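Local structure of exoribonuclease II, mitochondrial (Candida glabrata, 6F3H) at residues L279-D284 with R322-Y327; Y294-L299 with K339-I344; D388-G393 with Q513-I518; S422-H427 with F493-V498. The protein degrades RNA from the 3' end in mitochondria, as the magnesium-dependent exoribonuclease component of the mtEXO degradosome. The protein carries 1 engineered substitution. All blocks are in the same frame, centred on the assembly; numbering follows the deposited sequence.

Interaction 1: residues L279-D284 with R322-Y327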
# COMPACT_ATOMS: atom_id res chain seq x y z
N LEU A 279 5.91 38.75 -15.82
CA LEU A 279 4.82 38.23 -16.65
C LEU A 279 3.64 37.79 -15.81
O LEU A 279 2.48 38.02 -16.17
CB LEU A 279 5.33 37.05 -17.47
CG LEU A 279 6.57 37.35 -18.31
CD1 LEU A 279 7.08 36.11 -18.96
CD2 LEU A 279 6.17 38.31 -19.36
N VAL A 280 3.92 37.15 -14.68
CA VAL A 280 2.86 36.72 -13.79
C VAL A 280 2.12 37.92 -13.20
O VAL A 280 0.89 37.93 -13.13
CB VAL A 280 3.48 35.82 -12.71
CG1 VAL A 280 2.47 35.49 -11.66
CG2 VAL A 280 3.99 34.59 -13.36
N ASN A 281 2.86 38.96 -12.81
CA ASN A 281 2.22 40.11 -12.19
C ASN A 281 1.46 40.91 -13.21
O ASN A 281 0.42 41.49 -12.89
CB ASN A 281 3.25 40.97 -11.51
CG ASN A 281 4.05 40.21 -10.52
OD1 ASN A 281 3.50 39.47 -9.69
ND2 ASN A 281 5.37 40.37 -10.57
N ASP A 282 1.95 40.96 -14.44
CA ASP A 282 1.24 41.59 -15.53
C ASP A 282 0.17 40.67 -16.11
O ASP A 282 -0.54 41.05 -17.04
CB ASP A 282 2.23 42.02 -16.61
CG ASP A 282 3.30 42.94 -16.07
OD1 ASP A 282 3.09 43.54 -14.99
OD2 ASP A 282 4.37 43.08 -16.71
N LYS A 283 0.02 39.48 -15.55
CA LYS A 283 -1.00 38.53 -15.96
C LYS A 283 -0.89 38.15 -17.44
O LYS A 283 -1.88 37.76 -18.05
CB LYS A 283 -2.41 39.06 -15.65
CG LYS A 283 -2.59 39.57 -14.24
CD LYS A 283 -3.62 38.69 -13.56
CE LYS A 283 -4.29 39.33 -12.36
NZ LYS A 283 -4.30 38.41 -11.15
N ASP A 284 0.30 38.21 -18.02
CA ASP A 284 0.43 37.75 -19.40
C ASP A 284 0.86 36.28 -19.38
O ASP A 284 2.04 35.94 -19.41
CB ASP A 284 1.42 38.59 -20.20
CG ASP A 284 1.85 37.92 -21.52
OD1 ASP A 284 1.12 37.03 -22.01
OD2 ASP A 284 2.88 38.33 -22.10
N ARG A 322 8.72 34.85 -3.95
CA ARG A 322 9.08 36.13 -3.35
C ARG A 322 8.97 37.25 -4.38
O ARG A 322 8.70 38.39 -4.02
CB ARG A 322 10.50 36.05 -2.77
CG ARG A 322 10.81 37.18 -1.81
CD ARG A 322 12.25 37.36 -1.31
NE ARG A 322 13.35 36.71 -2.02
CZ ARG A 322 13.99 37.26 -3.04
NH1 ARG A 322 13.59 38.44 -3.50
NH2 ARG A 322 15.01 36.63 -3.62
N HIS A 323 9.12 36.93 -5.64
CA HIS A 323 9.01 37.94 -6.68
C HIS A 323 7.61 38.11 -7.24
O HIS A 323 7.46 38.84 -8.22
CB HIS A 323 9.97 37.62 -7.81
CG HIS A 323 11.39 37.96 -7.49
ND1 HIS A 323 12.20 37.12 -6.76
CD2 HIS A 323 12.12 39.07 -7.75
CE1 HIS A 323 13.39 37.68 -6.62
NE2 HIS A 323 13.37 38.86 -7.20
N ILE A 324 6.61 37.41 -6.72
CA ILE A 324 5.25 37.49 -7.25
C ILE A 324 4.33 38.07 -6.19
O ILE A 324 4.28 37.56 -5.07
CB ILE A 324 4.74 36.12 -7.73
CG1 ILE A 324 5.53 35.67 -8.95
CG2 ILE A 324 3.29 36.21 -8.10
CD1 ILE A 324 5.55 34.23 -9.12
N ASP A 325 3.54 39.09 -6.56
CA ASP A 325 2.84 39.89 -5.56
C ASP A 325 1.93 39.06 -4.70
O ASP A 325 2.03 39.06 -3.47
CB ASP A 325 2.02 40.98 -6.25
CG ASP A 325 2.88 41.91 -7.04
OD1 ASP A 325 3.56 41.44 -7.96
OD2 ASP A 325 2.88 43.12 -6.73
N MSE A 326 1.00 38.36 -5.32
CA MSE A 326 -0.00 37.63 -4.58
C MSE A 326 0.62 36.64 -3.63
O MSE A 326 0.19 36.49 -2.49
CB MSE A 326 -0.89 36.91 -5.55
CG MSE A 326 -1.52 37.84 -6.52
SE MSE A 326 -2.55 36.75 -7.70
CE MSE A 326 -1.21 36.52 -9.09
N TYR A 327 1.64 35.95 -4.12
CA TYR A 327 2.20 34.80 -3.43
C TYR A 327 3.38 35.16 -2.58
O TYR A 327 4.06 34.27 -2.08
CB TYR A 327 2.63 33.76 -4.44
CG TYR A 327 1.51 33.24 -5.30
CD1 TYR A 327 0.56 32.38 -4.78
CD2 TYR A 327 1.38 33.63 -6.62
CE1 TYR A 327 -0.48 31.91 -5.56
CE2 TYR A 327 0.34 33.16 -7.41
CZ TYR A 327 -0.58 32.30 -6.88
OH TYR A 327 -1.62 31.83 -7.65
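Val280 lays its CG1 methyl against CG2 of Ile324 at 3.7 Å, the two branched side chains crossing at about a right angle. The contact joins the C-terminal end of helix 251-281, closed by a Schellman motif in which Lys283 takes a positive phi, to the loop that follows helix 311-322. In Val280, CG1 stands opposite the backbone N (chi1 173°), and this swings it onto Ile324 from the last helical turn. Further back, Val280 also touches Ile288 of helix 285-291, while Ile324 rests on Ala277, so the two buried residues tie the loop to both neighbouring helices.

Beside this apolar pair, Asn281 reaches out along the surface and is bonded to the loop backbone through OD1 and, more weakly, through ND2. Its OD1 accepts from the backbone N of Asp325 at 3.2 Å; the N-H points almost straight at the oxygen, with 169° at the hydrogen, although the donor sits 33° out of the amide's carbonyl plane. On the other branch, ND2 gives a weak bond to the carbonyl O of His323 at 3.5 Å. The same OD1 also packs on CG2 of Ile324 at 3.6 Å. The His323 ring leads off elsewhere, its ND1 bound to the carbonyl O of Lys319 one turn earlier in helix 311-322. Past the helix end, Lys283 bends its chain toward the loop, and its NZ stops 4.2 Å from CE of the poorly ordered selenomethionine Met326.

Interaction 2: residues Y294-L299 with K339-I344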
# COMPACT_ATOMS: atom_id res chain seq x y z
N TYR A 294 9.65 25.33 -19.13
CA TYR A 294 10.46 24.61 -18.17
C TYR A 294 10.13 24.99 -16.73
O TYR A 294 10.38 24.19 -15.82
CB TYR A 294 11.93 24.84 -18.47
CG TYR A 294 12.44 26.24 -18.25
CD1 TYR A 294 12.29 27.22 -19.22
CD2 TYR A 294 13.13 26.57 -17.10
CE1 TYR A 294 12.78 28.49 -19.03
CE2 TYR A 294 13.63 27.84 -16.90
CZ TYR A 294 13.46 28.80 -17.86
OH TYR A 294 14.00 30.06 -17.63
N ILE A 295 9.53 26.15 -16.51
CA ILE A 295 9.15 26.48 -15.14
C ILE A 295 7.82 25.85 -14.79
O ILE A 295 7.59 25.44 -13.65
CB ILE A 295 9.10 27.99 -14.95
CG1 ILE A 295 10.47 28.60 -15.22
CG2 ILE A 295 8.58 28.33 -13.57
CD1 ILE A 295 10.59 30.05 -14.80
N ARG A 296 6.90 25.77 -15.74
CA ARG A 296 5.68 25.08 -15.40
C ARG A 296 6.02 23.67 -14.96
O ARG A 296 5.57 23.21 -13.91
CB ARG A 296 4.73 25.08 -16.58
CG ARG A 296 4.11 26.41 -16.77
CD ARG A 296 2.87 26.27 -17.57
NE ARG A 296 3.05 25.90 -18.97
CZ ARG A 296 2.30 26.42 -19.93
NH1 ARG A 296 1.38 27.32 -19.62
NH2 ARG A 296 2.47 26.07 -21.19
N THR A 297 6.90 23.02 -15.73
CA THR A 297 7.40 21.70 -15.38
C THR A 297 7.89 21.66 -13.95
O THR A 297 7.62 20.72 -13.20
CB THR A 297 8.54 21.31 -16.30
OG1 THR A 297 8.06 21.18 -17.64
CG2 THR A 297 9.12 20.00 -15.86
N LEU A 298 8.66 22.66 -13.57
CA LEU A 298 9.23 22.65 -12.24
C LEU A 298 8.14 22.72 -11.19
O LEU A 298 8.09 21.90 -10.28
CB LEU A 298 10.21 23.81 -12.11
CG LEU A 298 10.37 24.33 -10.70
CD1 LEU A 298 11.16 23.35 -9.87
CD2 LEU A 298 11.12 25.61 -10.78
N LEU A 299 7.20 23.66 -11.35
CA LEU A 299 6.10 23.76 -10.40
C LEU A 299 5.32 22.47 -10.35
O LEU A 299 4.90 22.00 -9.29
CB LEU A 299 5.15 24.86 -10.81
CG LEU A 299 5.79 26.23 -10.86
CD1 LEU A 299 4.85 27.16 -11.61
CD2 LEU A 299 6.09 26.68 -9.45
N LYS A 339 -1.71 26.20 -7.01
CA LYS A 339 -2.45 27.42 -7.33
C LYS A 339 -1.78 28.18 -8.45
O LYS A 339 -2.43 28.59 -9.42
CB LYS A 339 -2.55 28.33 -6.11
CG LYS A 339 -3.27 27.74 -4.93
CD LYS A 339 -3.66 28.84 -3.96
CE LYS A 339 -4.15 30.06 -4.73
NZ LYS A 339 -4.96 30.99 -3.89
N LEU A 340 -0.48 28.33 -8.36
CA LEU A 340 0.20 29.10 -9.39
C LEU A 340 0.16 28.38 -10.71
O LEU A 340 -0.22 28.94 -11.73
CB LEU A 340 1.63 29.34 -8.98
CG LEU A 340 2.27 30.14 -10.10
CD1 LEU A 340 1.60 31.48 -10.19
CD2 LEU A 340 3.73 30.32 -9.85
N LEU A 341 0.56 27.12 -10.69
CA LEU A 341 0.59 26.34 -11.91
C LEU A 341 -0.77 26.32 -12.56
O LEU A 341 -0.89 26.46 -13.78
CB LEU A 341 1.05 24.93 -11.57
CG LEU A 341 1.24 24.04 -12.76
CD1 LEU A 341 1.89 24.75 -13.91
CD2 LEU A 341 2.07 22.92 -12.31
N VAL A 342 -1.82 26.18 -11.76
CA VAL A 342 -3.17 26.29 -12.29
C VAL A 342 -3.35 27.65 -12.95
O VAL A 342 -3.92 27.77 -14.03
CB VAL A 342 -4.20 26.09 -11.17
CG1 VAL A 342 -5.50 26.81 -11.49
CG2 VAL A 342 -4.44 24.62 -10.90
N GLU A 343 -2.81 28.68 -12.33
CA GLU A 343 -3.06 30.02 -12.80
C GLU A 343 -2.39 30.29 -14.13
O GLU A 343 -2.83 31.16 -14.88
CB GLU A 343 -2.59 30.99 -11.74
CG GLU A 343 -2.93 32.38 -12.04
CD GLU A 343 -2.59 33.28 -10.89
OE1 GLU A 343 -2.84 32.86 -9.74
OE2 GLU A 343 -2.07 34.39 -11.13
N ILE A 344 -1.32 29.58 -14.44
CA ILE A 344 -0.53 29.85 -15.63
C ILE A 344 -0.67 28.73 -16.66
O ILE A 344 0.18 28.62 -17.55
CB ILE A 344 0.93 30.07 -15.26
CG1 ILE A 344 1.41 28.82 -14.53
CG2 ILE A 344 1.06 31.29 -14.39
CD1 ILE A 344 2.89 28.66 -14.51
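Arg296 runs from helix 293-303 across to the C-terminal end of helix 334-343 in a helix-helix packing; the segments 294-299 and 339-343 run roughly antiparallel, their axes 9.8 Å apart at closest and their directions 145° apart. Its CB meets CD1 of Leu341 at 3.9 Å, and CG lies 3.4 Å from CD1 of Ile344. CD passes alongside the same residue, the two side chains sliding past each other in opposite directions. A bend at chi3 (-69°) then turns the guanidinium so that NH1 donates to the carbonyl O of Ile344, which lies in the guanidinium plane. Ile344 is where the chain leaves the helix, so the bond covers a carbonyl at the helix terminus. NE, for its part, is held in a salt bridge by Asp293, which leaves the guanidinium anchored from both sides of the contact.

One turn on, Leu299 points toward the other helix. Its CB sits against CD2 of Leu341, and CD1 touches both CD2 of Leu340 and CD1 of Ile344. Ile344 also packs on Tyr285 and Ile288 of helix 285-291, which extends the buried layer. The CD2 methyl of Leu341 ends 3.9 Å from the backbone O of Arg296.

Interaction 3: residues D388-G393 with Q513-I518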
# COMPACT_ATOMS: atom_id res chain seq x y z
N ASP A 388 -9.45 -29.14 -19.82
CA ASP A 388 -9.97 -30.34 -19.14
C ASP A 388 -10.68 -29.97 -17.82
O ASP A 388 -10.28 -30.33 -16.72
CB ASP A 388 -8.83 -31.34 -18.93
CG ASP A 388 -9.31 -32.70 -18.42
OD1 ASP A 388 -10.28 -32.76 -17.64
OD2 ASP A 388 -8.74 -33.73 -18.85
N ARG A 389 -11.76 -29.21 -17.93
CA ARG A 389 -12.36 -28.55 -16.79
C ARG A 389 -13.72 -29.13 -16.43
O ARG A 389 -14.55 -29.38 -17.31
CB ARG A 389 -12.51 -27.07 -17.12
CG ARG A 389 -11.35 -26.56 -17.93
CD ARG A 389 -11.58 -25.14 -18.36
NE ARG A 389 -11.45 -24.22 -17.25
CZ ARG A 389 -10.29 -23.76 -16.81
NH1 ARG A 389 -9.16 -24.16 -17.39
NH2 ARG A 389 -10.25 -22.92 -15.79
N TYR A 390 -13.96 -29.31 -15.13
CA TYR A 390 -15.30 -29.69 -14.65
C TYR A 390 -16.36 -28.66 -15.02
O TYR A 390 -16.15 -27.46 -14.84
CB TYR A 390 -15.25 -29.85 -13.14
CG TYR A 390 -16.56 -30.24 -12.52
CD1 TYR A 390 -17.53 -29.29 -12.23
CD2 TYR A 390 -16.84 -31.57 -12.21
CE1 TYR A 390 -18.74 -29.64 -11.65
CE2 TYR A 390 -18.04 -31.93 -11.64
CZ TYR A 390 -18.98 -30.96 -11.36
OH TYR A 390 -20.17 -31.33 -10.78
N ASP A 391 -17.52 -29.10 -15.52
CA ASP A 391 -18.61 -28.18 -15.84
C ASP A 391 -19.73 -28.26 -14.82
O ASP A 391 -20.32 -29.33 -14.62
CB ASP A 391 -19.19 -28.41 -17.24
CG ASP A 391 -20.06 -27.22 -17.71
OD1 ASP A 391 -20.80 -26.64 -16.88
OD2 ASP A 391 -20.00 -26.83 -18.90
N PHE A 392 -20.07 -27.11 -14.23
CA PHE A 392 -21.14 -26.96 -13.26
C PHE A 392 -22.49 -26.75 -13.93
O PHE A 392 -23.52 -26.69 -13.25
CB PHE A 392 -20.81 -25.80 -12.33
CG PHE A 392 -19.54 -25.99 -11.54
CD1 PHE A 392 -18.30 -25.59 -12.06
CD2 PHE A 392 -19.58 -26.59 -10.28
CE1 PHE A 392 -17.11 -25.78 -11.33
CE2 PHE A 392 -18.40 -26.78 -9.53
CZ PHE A 392 -17.17 -26.38 -10.05
N GLY A 393 -22.49 -26.65 -15.25
CA GLY A 393 -23.73 -26.55 -15.99
C GLY A 393 -24.46 -25.26 -15.74
O GLY A 393 -23.91 -24.16 -15.85
N GLN A 513 -12.10 -29.10 -2.04
CA GLN A 513 -11.65 -29.56 -3.33
C GLN A 513 -11.35 -28.35 -4.21
O GLN A 513 -12.03 -27.33 -4.12
CB GLN A 513 -12.72 -30.43 -3.95
CG GLN A 513 -12.27 -31.28 -5.07
CD GLN A 513 -13.43 -31.71 -5.89
OE1 GLN A 513 -13.28 -32.09 -7.04
NE2 GLN A 513 -14.62 -31.63 -5.31
N VAL A 514 -10.32 -28.47 -5.04
CA VAL A 514 -9.97 -27.41 -5.97
C VAL A 514 -10.06 -28.01 -7.37
O VAL A 514 -9.49 -29.08 -7.61
CB VAL A 514 -8.57 -26.84 -5.70
CG1 VAL A 514 -8.29 -25.60 -6.57
CG2 VAL A 514 -8.36 -26.50 -4.24
N ARG A 515 -10.77 -27.33 -8.27
CA ARG A 515 -10.97 -27.79 -9.64
C ARG A 515 -10.98 -26.63 -10.61
O ARG A 515 -11.43 -25.53 -10.26
CB ARG A 515 -12.29 -28.51 -9.88
CG ARG A 515 -12.41 -29.86 -9.31
CD ARG A 515 -13.84 -30.34 -9.50
NE ARG A 515 -14.62 -30.13 -8.30
CZ ARG A 515 -15.94 -30.16 -8.24
NH1 ARG A 515 -16.65 -30.39 -9.33
NH2 ARG A 515 -16.55 -29.96 -7.09
N LEU A 516 -10.55 -26.89 -11.83
CA LEU A 516 -10.72 -25.95 -12.93
C LEU A 516 -12.11 -26.16 -13.49
O LEU A 516 -12.42 -27.26 -13.95
CB LEU A 516 -9.68 -26.18 -14.03
CG LEU A 516 -8.18 -26.10 -13.72
CD1 LEU A 516 -7.35 -26.26 -15.00
CD2 LEU A 516 -7.76 -24.84 -12.96
N GLY A 517 -12.96 -25.14 -13.44
CA GLY A 517 -14.35 -25.36 -13.80
C GLY A 517 -14.89 -24.58 -14.97
O GLY A 517 -14.14 -23.94 -15.71
N ILE A 518 -16.21 -24.66 -15.18
CA ILE A 518 -16.94 -23.86 -16.15
C ILE A 518 -18.29 -23.56 -15.53
O ILE A 518 -18.86 -24.38 -14.81
CB ILE A 518 -17.15 -24.53 -17.53
CG1 ILE A 518 -15.83 -24.93 -18.16
CG2 ILE A 518 -17.89 -23.63 -18.51
CD1 ILE A 518 -16.00 -25.84 -19.35
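Tyr390 offers the face of its ring to the guanidinium of Arg515 in a cation-pi contact. CZ of Arg515 stands 4.2 Å from the ring centroid, only 3° off the normal, and the two planes are nearly perpendicular (87°), so the group comes down edge first with NH1 leading. Tyr390 CG lies opposite its backbone N (chi1 180°), which carries the ring under NH1 of Arg515. Phe392 lies over one face of the same guanidinium, its CZ offset toward the rim.

Arg389 contacts the next residues of the strand. NE donates to the carbonyl O of Gly517 at 3.1 Å, while CB of Leu516 lies over the centre of one guanidinium face, 3.7 Å from CZ of Arg389. Glu489 forms a salt bridge with that NE, and it is the stronger polar partner.

Behind these side chains the short strand 390-391 runs parallel to strand 505-519, as an outermost strand of the mixed sheet in the RNB domain. The pairing is loose: the bonds from Tyr390 N to Leu516 O and from Ile518 N to Tyr390 O are both weak. A firmer bond follows, Phe392 N to Ile518 O at 3.0 Å. The same oxygen lies in plane at the edge of the Phe392 ring, whose CE1 comes to 3.7 Å from CA of Gly517. The Asp391 side chain fits an Asx turn with Gly393 N, though the modelled bond is too short to be reliable. Farther out, Phe392 meets the rings of His425 and His427 edge-to-face, and strand 488-499 pairs with the other side of 505-519.

Interaction 4: residues S422-H427 with F493-V498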
# COMPACT_ATOMS: atom_id res chain seq x y z
N SER A 422 -24.77 -28.32 3.64
CA SER A 422 -24.78 -27.56 2.40
C SER A 422 -23.42 -27.68 1.73
O SER A 422 -22.39 -27.76 2.40
CB SER A 422 -25.09 -26.08 2.63
OG SER A 422 -26.01 -25.87 3.69
N ARG A 423 -23.42 -27.67 0.40
CA ARG A 423 -22.16 -27.67 -0.33
C ARG A 423 -21.98 -26.33 -1.01
O ARG A 423 -22.92 -25.78 -1.60
CB ARG A 423 -22.09 -28.77 -1.39
CG ARG A 423 -20.83 -28.62 -2.23
CD ARG A 423 -20.66 -29.70 -3.27
NE ARG A 423 -20.96 -31.02 -2.76
CZ ARG A 423 -21.81 -31.86 -3.34
NH1 ARG A 423 -22.43 -31.51 -4.45
NH2 ARG A 423 -22.04 -33.05 -2.80
N ILE A 424 -20.76 -25.81 -0.92
CA ILE A 424 -20.44 -24.47 -1.37
C ILE A 424 -19.38 -24.50 -2.44
O ILE A 424 -18.40 -25.24 -2.35
CB ILE A 424 -19.99 -23.61 -0.20
CG1 ILE A 424 -20.94 -23.89 0.96
CG2 ILE A 424 -19.95 -22.20 -0.64
CD1 ILE A 424 -22.35 -23.38 0.70
N HIS A 425 -19.57 -23.65 -3.44
CA HIS A 425 -18.65 -23.51 -4.55
C HIS A 425 -18.30 -22.06 -4.72
O HIS A 425 -19.19 -21.22 -4.89
CB HIS A 425 -19.26 -24.05 -5.83
CG HIS A 425 -19.61 -25.49 -5.75
ND1 HIS A 425 -18.71 -26.49 -6.05
CD2 HIS A 425 -20.77 -26.11 -5.41
CE1 HIS A 425 -19.30 -27.66 -5.91
NE2 HIS A 425 -20.55 -27.46 -5.52
N ILE A 426 -17.01 -21.78 -4.71
CA ILE A 426 -16.49 -20.45 -4.89
C ILE A 426 -15.74 -20.45 -6.19
O ILE A 426 -14.70 -21.11 -6.31
CB ILE A 426 -15.57 -20.04 -3.74
CG1 ILE A 426 -16.21 -20.52 -2.46
CG2 ILE A 426 -15.39 -18.55 -3.73
CD1 ILE A 426 -17.52 -19.82 -2.18
N HIS A 427 -16.27 -19.73 -7.15
CA HIS A 427 -15.71 -19.73 -8.48
C HIS A 427 -14.95 -18.44 -8.65
O HIS A 427 -15.53 -17.35 -8.59
CB HIS A 427 -16.79 -19.86 -9.55
CG HIS A 427 -17.81 -20.87 -9.19
ND1 HIS A 427 -17.53 -22.22 -9.20
CD2 HIS A 427 -19.11 -20.75 -8.84
CE1 HIS A 427 -18.61 -22.88 -8.84
NE2 HIS A 427 -19.59 -22.01 -8.62
N PHE A 493 -13.46 -23.69 -5.84
CA PHE A 493 -13.11 -24.29 -4.56
C PHE A 493 -14.40 -24.74 -3.92
O PHE A 493 -15.29 -23.92 -3.69
CB PHE A 493 -12.42 -23.28 -3.67
CG PHE A 493 -11.23 -22.65 -4.31
CD1 PHE A 493 -11.39 -21.62 -5.24
CD2 PHE A 493 -9.95 -23.09 -4.01
CE1 PHE A 493 -10.29 -21.03 -5.85
CE2 PHE A 493 -8.85 -22.51 -4.62
CZ PHE A 493 -9.02 -21.48 -5.54
N SER A 494 -14.51 -26.02 -3.66
CA SER A 494 -15.77 -26.60 -3.24
C SER A 494 -15.56 -27.30 -1.91
O SER A 494 -14.49 -27.85 -1.65
CB SER A 494 -16.28 -27.57 -4.28
OG SER A 494 -16.16 -27.00 -5.58
N PHE A 495 -16.58 -27.22 -1.06
CA PHE A 495 -16.52 -27.87 0.24
C PHE A 495 -17.89 -27.80 0.89
O PHE A 495 -18.78 -27.06 0.44
CB PHE A 495 -15.50 -27.21 1.14
CG PHE A 495 -15.68 -25.76 1.20
CD1 PHE A 495 -15.07 -24.93 0.27
CD2 PHE A 495 -16.54 -25.21 2.14
CE1 PHE A 495 -15.26 -23.56 0.31
CE2 PHE A 495 -16.74 -23.85 2.18
CZ PHE A 495 -16.10 -23.01 1.26
N GLU A 496 -18.05 -28.55 1.97
CA GLU A 496 -19.34 -28.68 2.62
C GLU A 496 -19.28 -28.25 4.07
O GLU A 496 -18.30 -28.50 4.78
CB GLU A 496 -19.85 -30.08 2.53
CG GLU A 496 -20.34 -30.39 1.15
CD GLU A 496 -20.32 -31.87 0.88
OE1 GLU A 496 -20.38 -32.64 1.85
OE2 GLU A 496 -20.27 -32.26 -0.31
N LEU A 497 -20.36 -27.61 4.47
CA LEU A 497 -20.57 -27.14 5.82
C LEU A 497 -21.78 -27.83 6.40
O LEU A 497 -22.79 -28.03 5.72
CB LEU A 497 -20.79 -25.66 5.85
CG LEU A 497 -19.59 -24.93 5.32
CD1 LEU A 497 -20.04 -23.97 4.28
CD2 LEU A 497 -19.04 -24.21 6.50
N VAL A 498 -21.66 -28.17 7.67
CA VAL A 498 -22.70 -28.86 8.41
C VAL A 498 -23.17 -27.95 9.54
O VAL A 498 -22.34 -27.36 10.24
CB VAL A 498 -22.16 -30.20 8.92
CG1 VAL A 498 -21.51 -30.90 7.78
CG2 VAL A 498 -21.11 -29.98 9.97
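Strands 421-429 and 488-499 run antiparallel, and three hydrogen-bonded pairs, Ser422 with Leu497, Ile424 with Phe495 and Ile426 with Phe493, alternate with the non-hydrogen-bonded pairs Arg423 with Glu496 and His425 with Ser494. These are central strands of the mixed RNB sheet, flanked by 410-416 and 505-519.

On the face of the hydrogen-bonded pairs the packing is mostly apolar. CB of Ile424 sits over the face of the Phe495 ring, 4.0 Å from its CE2, and CG1 of Ile424 meets CD1 of Leu497 at 3.4 Å, the two side chains crossing at about a right angle. Helix 603-625 covers this side, with Leu614 on Phe495, Thr615 on Ile426 and Cys619 on Phe493. Here the side chain of Ile426 is about 6 Å (nearest atoms) from that of the magnesium ligand Asp410.

The opposite face is polar. Arg423 and Glu496 lie side by side, pointing the same way, and Arg423 grips OE2 of Glu496 side-on: NE at 2.8 Å on the anti side of the oxygen, NH2 at 3.2 Å from above the carboxylate plane. Arg423 NH1 bridges to Glu415, and the remaining oxygen, OE1 of Glu496, to Arg421. Next along, ND1 of His425 and OG of Ser494 share a hydrogen bond of 2.6 Å at the ring edge.

Charges thus alternate across three strands, which would be expected to offset one another on this face.

Overall arrangement
The four contacts form two pairs on opposite sides of the chain's centre. Interactions 1 and 2 belong to a helical region, their centres 12 Å apart, and Tyr327 of the first touches Leu340 and Glu343 of the second; interaction 2 is the buried, mostly aliphatic one, whereas interaction 1 lies nearer the surface and relies on an amide gripping loop backbone. Interactions 3 and 4 share one RNB sheet, where strands 488-499 and 505-519 are neighbours and Gln513 lies against Ser494. Interaction 4 is buried and regularly bonded, close to the metal site; interaction 3, at the sheet's margin, supplements weak backbone pairing with cation-pi and other arginine contacts.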